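ABC-type metal ion transport system, periplasmic component (Vibrio vulnificus, PDB 3K2D) binds methionine between two alpha/beta lobes, probably as the substrate-binding lipoprotein of an ABC importer, and activates Toll-like receptor 2. Local coordinates at residues E227-T230 with A231-I235; V216-F219 with V220-Y223. The protein carries 4 engineered substitutions. One frame throughout, in Å; residues are numbered along the deposited sequence.

Overall arrangement
Two consecutive helices near the C-terminus carry the contacts: interaction 2 lies within helix 214-223 and interaction 1 within helix 226-235, with centres about 16 Å apart. A short link, residues 224-225, joins the two helices, and they touch where Val228 CG2 packs 3.3 Å from Ala222 O and Val228 CG1 lies 3.6 Å from Tyr223 O. Both helices also rest against helix 16-32, where Val20 receives Tyr223 from one and Val228 and Ile235 from the other. Neither contact belongs to the methionine pocket: the side chain of Tyr223 is about 9 Å from the bound methionine and that of Ala232 about 13 Å.

Interaction 1: residues E227-T230 with A231-I235; sequences EVYT and AAKEI
Glu227 gives its carbonyl O to Ala231 N at 2.9 Å, the first of four i to i+4 bonds joining the two turns, while its OE2 reaches across to Lys26 of helix 16-32 in a salt bridge. Val228 O accepts Ala232 N at 2.7 Å; its side chain points off this contact and packs on Val20 of helix 16-32. Tyr229 is held twice. Tyr229 O accepts Lys233 N at 2.9 Å, and its ring receives the aliphatic part of the same lysine. Tyr229 CG is anti to the backbone N and beside the carbonyl carbon (chi1 175°), which brings the ring toward the Lys233 chain one turn on. Lys233 CD sits over one face, 3.6 Å from the centroid of the Tyr229 ring and displaced toward the rim by CE2 and CZ, a CH-pi contact. A bend at chi3 (72°) then carries Lys233 NZ to 3.9 Å from Tyr229 CE2. Thr230 O closes the set with a longer bond to Glu234 N, 3.2 Å, and Thr230 OG1 bonds back to Glu226 O. The pattern is that of a regular amphipathic alpha-helix, with an i to i+4 tyrosine-lysine pair on its exposed flank and Val228 and Ile235 set against helix 16-32.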
# COMPACT_ATOMS: atom_id res chain seq x y z
N GLU A 227 -3.01 17.42 12.12
CA GLU A 227 -4.39 16.95 12.26
C GLU A 227 -4.61 15.61 11.59
O GLU A 227 -5.10 14.67 12.20
CB GLU A 227 -5.38 17.97 11.69
CG GLU A 227 -6.81 17.73 12.16
CD GLU A 227 -7.81 18.73 11.58
OE1 GLU A 227 -7.45 19.92 11.46
OE2 GLU A 227 -8.95 18.33 11.27
N VAL A 228 -4.24 15.52 10.32
CA VAL A 228 -4.40 14.28 9.58
C VAL A 228 -3.60 13.16 10.23
O VAL A 228 -4.07 12.04 10.35
CB VAL A 228 -3.96 14.44 8.11
CG1 VAL A 228 -3.98 13.08 7.38
CG2 VAL A 228 -4.88 15.44 7.41
N TYR A 229 -2.39 13.49 10.66
CA TYR A 229 -1.53 12.49 11.29
C TYR A 229 -2.23 11.93 12.51
O TYR A 229 -2.27 10.71 12.71
CB TYR A 229 -0.20 13.12 11.68
CG TYR A 229 0.72 12.20 12.45
CD1 TYR A 229 1.17 11.00 11.89
CD2 TYR A 229 1.15 12.53 13.73
CE1 TYR A 229 2.04 10.16 12.59
CE2 TYR A 229 2.02 11.70 14.44
CZ TYR A 229 2.46 10.52 13.86
OH TYR A 229 3.34 9.71 14.55
N THR A 230 -2.78 12.82 13.32
CA THR A 230 -3.50 12.43 14.53
C THR A 230 -4.66 11.51 14.15
O THR A 230 -4.85 10.46 14.78
CB THR A 230 -4.06 13.66 15.26
OG1 THR A 230 -2.97 14.43 15.78
CG2 THR A 230 -4.96 13.23 16.41
N ALA A 231 -5.42 11.89 13.13
CA ALA A 231 -6.55 11.09 12.68
C ALA A 231 -6.07 9.74 12.17
O ALA A 231 -6.72 8.72 12.39
CB ALA A 231 -7.31 11.82 11.59
N ALA A 232 -4.93 9.73 11.50
CA ALA A 232 -4.38 8.48 10.96
C ALA A 232 -4.02 7.51 12.08
O ALA A 232 -4.38 6.34 12.02
CB ALA A 232 -3.15 8.76 10.10
N LYS A 233 -3.31 8.00 13.09
CA LYS A 233 -2.92 7.17 14.23
C LYS A 233 -4.15 6.48 14.78
O LYS A 233 -4.16 5.27 14.98
CB LYS A 233 -2.26 8.03 15.33
CG LYS A 233 -0.80 8.34 15.07
CD LYS A 233 -0.35 9.67 15.67
CE LYS A 233 -0.25 9.64 17.18
NZ LYS A 233 0.12 10.98 17.72
N GLU A 234 -5.20 7.26 15.00
CA GLU A 234 -6.45 6.73 15.52
C GLU A 234 -7.02 5.64 14.62
O GLU A 234 -7.29 4.53 15.07
CB GLU A 234 -7.47 7.85 15.67
CG GLU A 234 -7.88 8.07 17.09
CD GLU A 234 -8.39 6.79 17.73
OE1 GLU A 234 -9.51 6.36 17.37
OE2 GLU A 234 -7.66 6.21 18.57
N ILE A 235 -7.21 5.98 13.35
CA ILE A 235 -7.76 5.07 12.36
C ILE A 235 -7.05 3.72 12.28
O ILE A 235 -7.68 2.70 11.98
CB ILE A 235 -7.74 5.74 10.97
CG1 ILE A 235 -8.75 6.88 10.96
CG2 ILE A 235 -8.04 4.71 9.88
CD1 ILE A 235 -8.59 7.85 9.80

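Interaction 2: residues V216-F219 with V220-Y223; sequences VQNF and VKAY
Phe219 and Tyr223, one helical turn apart, run side by side, pointing the same way, and their rings meet obliquely. Phe219 CE2 and CZ approach Tyr223 CD2, the CE2 to CD2 distance being 3.6 Å, and CZ lies in the plane of the tyrosine ring at its edge. The planes are inclined at 72° with centroids 5.7 Å apart. Both side chains have CG anti to the backbone N, though Tyr223 is rotated well off the ideal value (chi1 -152° against -179° for Phe219). Behind the rings, Tyr223 N donates to Phe219 O at 3.0 Å, one of the helix bonds that set the two residues a turn apart.

Three further i to i+4 bonds carry the turn: Val220 N to Val216 O, Lys221 N to Gln217 O and Ala222 N to Asn218 O. On another flank Asn218 and Lys221 run alongside each other. Bends at chi3 and chi4 fold the lysine back until Lys221 NZ is 3.4 Å from Asn218 OD1, and both side chains also touch Tyr32.

Farther out, Phe219, Val220 and Tyr223 rest on Ile204, Val216 and Val220 on Ala81, Val216 and Phe219 on Met58, and Tyr223 on Val20 and Ala24 of helix 16-32. Gln217 NE2 bonds Val211 O, tying the helix to the preceding chain. The helix thus covers one face of the mixed sheet, through strands 202-207, 78-83 and 58-63, in an alpha/beta lobe of the periplasmic binding protein kind.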
# COMPACT_ATOMS: atom_id res chain seq x y z
N VAL A 216 -2.48 20.43 -6.48
CA VAL A 216 -1.75 19.24 -6.09
C VAL A 216 -0.90 19.55 -4.87
O VAL A 216 -1.02 18.90 -3.84
CB VAL A 216 -0.86 18.74 -7.23
CG1 VAL A 216 -0.08 17.52 -6.78
CG2 VAL A 216 -1.73 18.41 -8.44
N GLN A 217 -0.04 20.56 -4.98
CA GLN A 217 0.82 20.94 -3.87
C GLN A 217 0.05 21.17 -2.57
O GLN A 217 0.48 20.72 -1.51
CB GLN A 217 1.63 22.20 -4.20
CG GLN A 217 2.61 22.10 -5.36
CD GLN A 217 3.65 21.01 -5.17
OE1 GLN A 217 4.29 20.90 -4.12
NE2 GLN A 217 3.82 20.18 -6.21
N ASN A 218 -1.07 21.89 -2.62
CA ASN A 218 -1.81 22.17 -1.39
C ASN A 218 -2.39 20.93 -0.74
O ASN A 218 -2.38 20.81 0.48
CB ASN A 218 -2.94 23.19 -1.63
CG ASN A 218 -2.40 24.60 -1.82
OD1 ASN A 218 -1.33 24.93 -1.33
ND2 ASN A 218 -3.17 25.43 -2.51
N PHE A 219 -2.90 20.00 -1.53
CA PHE A 219 -3.45 18.78 -0.96
C PHE A 219 -2.34 18.02 -0.24
O PHE A 219 -2.56 17.46 0.83
CB PHE A 219 -4.06 17.90 -2.05
CG PHE A 219 -4.67 16.64 -1.51
CD1 PHE A 219 -5.87 16.69 -0.82
CD2 PHE A 219 -4.00 15.43 -1.61
CE1 PHE A 219 -6.39 15.54 -0.24
CE2 PHE A 219 -4.51 14.29 -1.03
CZ PHE A 219 -5.70 14.34 -0.34
N VAL A 220 -1.14 18.00 -0.84
CA VAL A 220 0.03 17.33 -0.26
C VAL A 220 0.32 17.91 1.12
O VAL A 220 0.60 17.17 2.06
CB VAL A 220 1.30 17.51 -1.13
CG1 VAL A 220 2.53 17.02 -0.39
CG2 VAL A 220 1.16 16.77 -2.43
N LYS A 221 0.27 19.23 1.22
CA LYS A 221 0.55 19.90 2.49
C LYS A 221 -0.51 19.56 3.53
O LYS A 221 -0.21 19.24 4.68
CB LYS A 221 0.63 21.42 2.27
CG LYS A 221 1.69 22.10 3.12
CD LYS A 221 1.77 23.62 2.89
CE LYS A 221 2.32 23.99 1.51
NZ LYS A 221 1.38 23.67 0.39
N ALA A 222 -1.77 19.61 3.12
CA ALA A 222 -2.87 19.31 4.03
C ALA A 222 -2.76 17.88 4.59
O ALA A 222 -3.08 17.64 5.76
CB ALA A 222 -4.19 19.49 3.29
N TYR A 223 -2.31 16.95 3.76
CA TYR A 223 -2.19 15.54 4.13
C TYR A 223 -1.05 15.32 5.11
O TYR A 223 -1.01 14.30 5.80
CB TYR A 223 -1.95 14.70 2.87
CG TYR A 223 -2.43 13.26 2.91
CD1 TYR A 223 -1.84 12.32 3.76
CD2 TYR A 223 -3.44 12.83 2.06
CE1 TYR A 223 -2.25 10.98 3.74
CE2 TYR A 223 -3.86 11.51 2.04
CZ TYR A 223 -3.27 10.58 2.88
OH TYR A 223 -3.69 9.26 2.83